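Local coordinates for flagellar hook associated protein type 3 FlgL (Legionella pneumophila subsp. pneumophila, PDB 5YTI) that probably serves as a structural component of the bacterial flagellum, as a hook-associated protein of the flagellin family, at residues G211-Y224 against A266-G278. Numbering follows the deposited sequence.
Sequences GSVTNEAAFVPDNY and AIGFNGMEMVVSG
Ser212 and Glu273 form an antiparallel hydrogen-bonded pair, joining the end of strand 207-213 to strand 272-277 in a three-stranded sheet. Strands 266-269 and 272-277 make a beta hairpin turning through Asn270 and Gly271, and the loop after strand 207-213 wraps around that turn. Ser212 N gives to Glu273 O at 3.1 Å, and Glu273 N returns a straighter bond to Ser212 O at 3.0 Å. Past this pair, Gly271 O is gripped twice, by Thr214 N at 3.0 Å and by Asn215 N at 3.3 Å, both coming from the same face of its carbonyl plane. Asn215 OD1 accepts from Ala218 N, which lies above its carbonyl plane, an Asx motif within the loop. Asn270 ND2 donates to Tyr224 OH at 2.8 Å, nearly straight and within its own amide plane, with ring and amide planes 66° apart. The same hydroxyl donates to Val220 O and is thus oriented by two partners. The edge of Phe269 is directed at one face of the Tyr224 ring, a T-shaped (edge-to-face) pair with planes at 57°; with CG between its backbone N and carbonyl carbon (chi1 58°), Phe269 brings CE2 over the centre of the tyrosine ring. Selenomethionine Met272 lies obliquely to the tyrosine, its SE 5.2 Å from the ring centroid, a Met-aromatic contact. Ile288 of strand 285-290 touches both rings, linking the hairpin to the five-stranded sheet, while Ser212 OG is hydrogen-bonded to Ser212 OG of the second subunit. Farther out, Thr214 crosses the extended Glu273 side chain at about a right angle, its CG2 3.7 Å from Glu273 CD.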
loop_
_atom_site.group_PDB
_atom_site.type_symbol
_atom_site.label_atom_id
_atom_site.label_comp_id
_atom_site.label_asym_id
_atom_site.label_seq_id
_atom_site.Cartn_x
_atom_site.Cartn_y
_atom_site.Cartn_z
ATOM N N GLY A 211 7.436 -15.053 1.673
ATOM C CA GLY A 211 7.558 -15.278 0.233
ATOM C C GLY A 211 7.510 -13.988 -0.570
ATOM O O GLY A 211 7.474 -12.899 0.001
ATOM N N SER A 212 7.523 -14.088 -1.897
ATOM C CA SER A 212 7.431 -12.897 -2.750
ATOM C C SER A 212 6.926 -13.216 -4.171
ATOM O O SER A 212 6.931 -14.355 -4.598
ATOM C CB SER A 212 8.822 -12.292 -2.915
ATOM O OG SER A 212 9.466 -12.916 -4.038
ATOM N N VAL A 213 6.534 -12.175 -4.900
ATOM C CA VAL A 213 6.285 -12.267 -6.325
ATOM C C VAL A 213 7.622 -12.227 -7.072
ATOM O O VAL A 213 8.356 -11.217 -6.984
ATOM C CB VAL A 213 5.449 -11.079 -6.817
ATOM C CG1 VAL A 213 5.330 -11.101 -8.344
ATOM C CG2 VAL A 213 4.092 -11.078 -6.133
ATOM N N THR A 214 7.920 -13.312 -7.796
ATOM C CA THR A 214 9.167 -13.460 -8.535
ATOM C C THR A 214 8.942 -13.292 -10.019
ATOM O O THR A 214 9.878 -12.982 -10.744
ATOM C CB THR A 214 9.817 -14.853 -8.366
ATOM O OG1 THR A 214 8.981 -15.832 -8.974
ATOM C CG2 THR A 214 10.034 -15.218 -6.914
ATOM N N ASN A 215 7.724 -13.522 -10.501
ATOM C CA ASN A 215 7.451 -13.274 -11.897
ATOM C C ASN A 215 6.152 -12.460 -12.109
ATOM O O ASN A 215 5.058 -12.989 -12.195
ATOM C CB ASN A 215 7.479 -14.597 -12.645
ATOM C CG ASN A 215 7.357 -14.426 -14.141
ATOM O OD1 ASN A 215 6.596 -13.568 -14.618
ATOM N ND2 ASN A 215 8.073 -15.256 -14.896
ATOM N N GLU A 216 6.318 -11.151 -12.223
ATOM C CA GLU A 216 5.205 -10.217 -12.333
ATOM C C GLU A 216 4.226 -10.537 -13.463
ATOM O O GLU A 216 3.006 -10.306 -13.324
ATOM C CB GLU A 216 5.725 -8.803 -12.525
ATOM C CG GLU A 216 4.680 -7.760 -12.289
ATOM C CD GLU A 216 4.145 -7.811 -10.874
ATOM O OE1 GLU A 216 2.921 -7.926 -10.739
ATOM O OE2 GLU A 216 4.933 -7.750 -9.898
ATOM N N ALA A 217 4.726 -11.065 -14.576
ATOM C CA ALA A 217 3.832 -11.425 -15.690
ATOM C C ALA A 217 3.024 -12.668 -15.383
ATOM O O ALA A 217 1.885 -12.753 -15.796
ATOM C CB ALA A 217 4.595 -11.620 -16.999
ATOM N N ALA A 218 3.613 -13.633 -14.679
ATOM C CA ALA A 218 2.871 -14.849 -14.344
ATOM C C ALA A 218 1.858 -14.650 -13.180
ATOM O O ALA A 218 1.097 -15.561 -12.878
ATOM C CB ALA A 218 3.840 -15.967 -14.011
ATOM N N PHE A 219 1.865 -13.465 -12.551
ATOM C CA PHE A 219 1.172 -13.204 -11.304
ATOM C C PHE A 219 -0.326 -13.180 -11.498
ATOM O O PHE A 219 -0.808 -12.592 -12.459
ATOM C CB PHE A 219 1.595 -11.853 -10.761
ATOM C CG PHE A 219 0.776 -11.384 -9.587
ATOM C CD1 PHE A 219 1.031 -11.848 -8.312
ATOM C CD2 PHE A 219 -0.240 -10.456 -9.757
ATOM C CE1 PHE A 219 0.298 -11.391 -7.244
ATOM C CE2 PHE A 219 -0.992 -10.002 -8.686
ATOM C CZ PHE A 219 -0.729 -10.486 -7.432
ATOM N N VAL A 220 -1.056 -13.808 -10.576
ATOM C CA VAL A 220 -2.518 -13.769 -10.604
ATOM C C VAL A 220 -3.106 -13.497 -9.210
ATOM O O VAL A 220 -2.986 -14.313 -8.281
ATOM C CB VAL A 220 -3.130 -15.079 -11.169
ATOM C CG1 VAL A 220 -4.647 -14.967 -11.183
ATOM C CG2 VAL A 220 -2.597 -15.372 -12.561
ATOM N N PRO A 221 -3.752 -12.349 -9.058
ATOM C CA PRO A 221 -4.318 -12.168 -7.737
ATOM C C PRO A 221 -5.528 -13.139 -7.548
ATOM O O PRO A 221 -6.382 -13.296 -8.461
ATOM C CB PRO A 221 -4.739 -10.689 -7.749
ATOM C CG PRO A 221 -4.967 -10.339 -9.212
ATOM C CD PRO A 221 -4.270 -11.385 -10.055
ATOM N N ASP A 222 -5.574 -13.807 -6.393
ATOM C CA ASP A 222 -6.656 -14.734 -6.071
ATOM C C ASP A 222 -6.638 -15.057 -4.579
ATOM O O ASP A 222 -5.693 -14.761 -3.871
ATOM C CB ASP A 222 -6.514 -16.022 -6.903
ATOM C CG ASP A 222 -7.835 -16.835 -7.046
ATOM O OD1 ASP A 222 -8.870 -16.431 -6.452
ATOM O OD2 ASP A 222 -7.815 -17.891 -7.760
ATOM N N ASN A 223 -7.720 -15.661 -4.114
ATOM C CA ASN A 223 -7.799 -16.253 -2.783
ATOM C C ASN A 223 -7.468 -17.753 -2.884
ATOM O O ASN A 223 -8.227 -18.579 -3.455
ATOM C CB ASN A 223 -9.199 -16.061 -2.208
ATOM C CG ASN A 223 -9.414 -14.692 -1.673
ATOM O OD1 ASN A 223 -8.781 -14.324 -0.723
ATOM N ND2 ASN A 223 -10.325 -13.947 -2.246
ATOM N N TYR A 224 -6.318 -18.089 -2.314
ATOM C CA TYR A 224 -5.717 -19.397 -2.501
ATOM C C TYR A 224 -5.821 -20.176 -1.224
ATOM O O TYR A 224 -5.792 -19.620 -0.149
ATOM C CB TYR A 224 -4.232 -19.263 -2.922
ATOM C CG TYR A 224 -4.020 -18.719 -4.324
ATOM C CD1 TYR A 224 -4.053 -19.549 -5.407
ATOM C CD2 TYR A 224 -3.785 -17.373 -4.542
ATOM C CE1 TYR A 224 -3.874 -19.057 -6.690
ATOM C CE2 TYR A 224 -3.595 -16.861 -5.809
ATOM C CZ TYR A 224 -3.635 -17.707 -6.895
ATOM O OH TYR A 224 -3.447 -17.219 -8.193
ATOM N N ALA A 266 10.950 -24.572 -1.991
ATOM C CA ALA A 266 10.219 -23.459 -2.632
ATOM C C ALA A 266 9.043 -23.948 -3.503
ATOM O O ALA A 266 9.232 -24.599 -4.543
ATOM C CB ALA A 266 11.169 -22.569 -3.449
ATOM N N ILE A 267 7.843 -23.621 -3.019
ATOM C CA ILE A 267 6.592 -23.895 -3.675
ATOM C C ILE A 267 6.239 -22.663 -4.480
ATOM O O ILE A 267 6.246 -21.556 -3.960
ATOM C CB ILE A 267 5.467 -24.105 -2.670
ATOM C CG1 ILE A 267 5.909 -25.075 -1.583
ATOM C CG2 ILE A 267 4.253 -24.618 -3.395
ATOM C CD1 ILE A 267 6.392 -26.413 -2.120
ATOM N N GLY A 268 5.941 -22.850 -5.758
ATOM C CA GLY A 268 5.649 -21.723 -6.617
ATOM C C GLY A 268 4.428 -21.942 -7.488
ATOM O O GLY A 268 4.224 -23.038 -8.070
ATOM N N PHE A 269 3.638 -20.878 -7.575
ATOM C CA PHE A 269 2.488 -20.835 -8.438
ATOM C C PHE A 269 2.122 -19.402 -8.818
ATOM O O PHE A 269 2.387 -18.440 -8.098
ATOM C CB PHE A 269 1.292 -21.560 -7.789
ATOM C CG PHE A 269 0.881 -21.006 -6.450
ATOM C CD1 PHE A 269 1.498 -21.429 -5.292
ATOM C CD2 PHE A 269 -0.141 -20.060 -6.351
ATOM C CE1 PHE A 269 1.107 -20.932 -4.069
ATOM C CE2 PHE A 269 -0.505 -19.513 -5.122
ATOM C CZ PHE A 269 0.115 -19.962 -3.979
ATOM N N ASN A 270 1.466 -19.292 -9.963
ATOM C CA ASN A 270 1.035 -18.021 -10.546
ATOM C C ASN A 270 1.897 -16.842 -10.101
ATOM O O ASN A 270 1.452 -15.962 -9.372
ATOM C CB ASN A 270 -0.426 -17.766 -10.201
ATOM C CG ASN A 270 -1.364 -18.690 -10.902
ATOM O OD1 ASN A 270 -1.002 -19.366 -11.866
ATOM N ND2 ASN A 270 -2.608 -18.689 -10.448
ATOM N N GLY A 271 3.146 -16.869 -10.513
ATOM C CA GLY A 271 4.068 -15.787 -10.214
ATOM C C GLY A 271 4.600 -15.630 -8.806
ATOM O O GLY A 271 5.343 -14.698 -8.567
HETATM N N MSE A 272 4.241 -16.505 -7.871
HETATM C CA MSE A 272 4.630 -16.318 -6.455
HETATM C C MSE A 272 5.462 -17.480 -5.986
HETATM O O MSE A 272 5.277 -18.589 -6.477
HETATM C CB MSE A 272 3.411 -16.198 -5.527
HETATM C CG MSE A 272 2.392 -15.129 -5.920
HETATM SE SE MSE A 272 0.614 -15.545 -5.163
HETATM C CE MSE A 272 -0.230 -13.853 -5.619
ATOM N N GLU A 273 6.384 -17.240 -5.043
ATOM C CA GLU A 273 7.163 -18.312 -4.392
ATOM C C GLU A 273 7.076 -18.171 -2.865
ATOM O O GLU A 273 6.948 -17.062 -2.354
ATOM C CB GLU A 273 8.639 -18.302 -4.868
ATOM C CG GLU A 273 8.850 -18.892 -6.278
ATOM C CD GLU A 273 10.305 -18.931 -6.754
ATOM O OE1 GLU A 273 11.242 -18.799 -5.911
ATOM O OE2 GLU A 273 10.504 -19.122 -7.989
HETATM N N MSE A 274 7.118 -19.296 -2.149
HETATM C CA MSE A 274 7.132 -19.322 -0.678
HETATM C C MSE A 274 7.744 -20.613 -0.195
HETATM O O MSE A 274 7.956 -21.533 -0.981
HETATM C CB MSE A 274 5.742 -19.100 -0.071
HETATM C CG MSE A 274 4.661 -20.187 -0.233
HETATM SE SE MSE A 274 2.910 -19.353 -0.710
HETATM C CE MSE A 274 3.329 -19.126 -2.618
ATOM N N VAL A 275 8.081 -20.699 1.091
ATOM C CA VAL A 275 8.810 -21.869 1.585
ATOM C C VAL A 275 8.198 -22.376 2.871
ATOM O O VAL A 275 8.037 -21.600 3.817
ATOM C CB VAL A 275 10.298 -21.531 1.807
ATOM C CG1 VAL A 275 11.000 -22.586 2.659
ATOM C CG2 VAL A 275 10.999 -21.378 0.464
ATOM N N VAL A 276 7.903 -23.680 2.897
ATOM C CA VAL A 276 7.228 -24.340 4.020
ATOM C C VAL A 276 8.189 -25.117 4.934
ATOM O O VAL A 276 8.949 -25.890 4.462
ATOM C CB VAL A 276 6.162 -25.275 3.447
ATOM C CG1 VAL A 276 5.357 -25.950 4.541
ATOM C CG2 VAL A 276 5.226 -24.482 2.544
ATOM N N SER A 277 8.185 -24.883 6.240
ATOM C CA SER A 277 9.149 -25.534 7.135
ATOM C C SER A 277 8.363 -26.359 8.140
ATOM O O SER A 277 7.182 -26.086 8.357
ATOM C CB SER A 277 10.023 -24.508 7.885
ATOM O OG SER A 277 10.522 -23.507 7.021
ATOM N N GLY A 278 9.000 -27.348 8.768
ATOM C CA GLY A 278 8.324 -28.126 9.797
ATOM C C GLY A 278 7.669 -29.334 9.167
ATOM O O GLY A 278 7.848 -29.573 7.977
#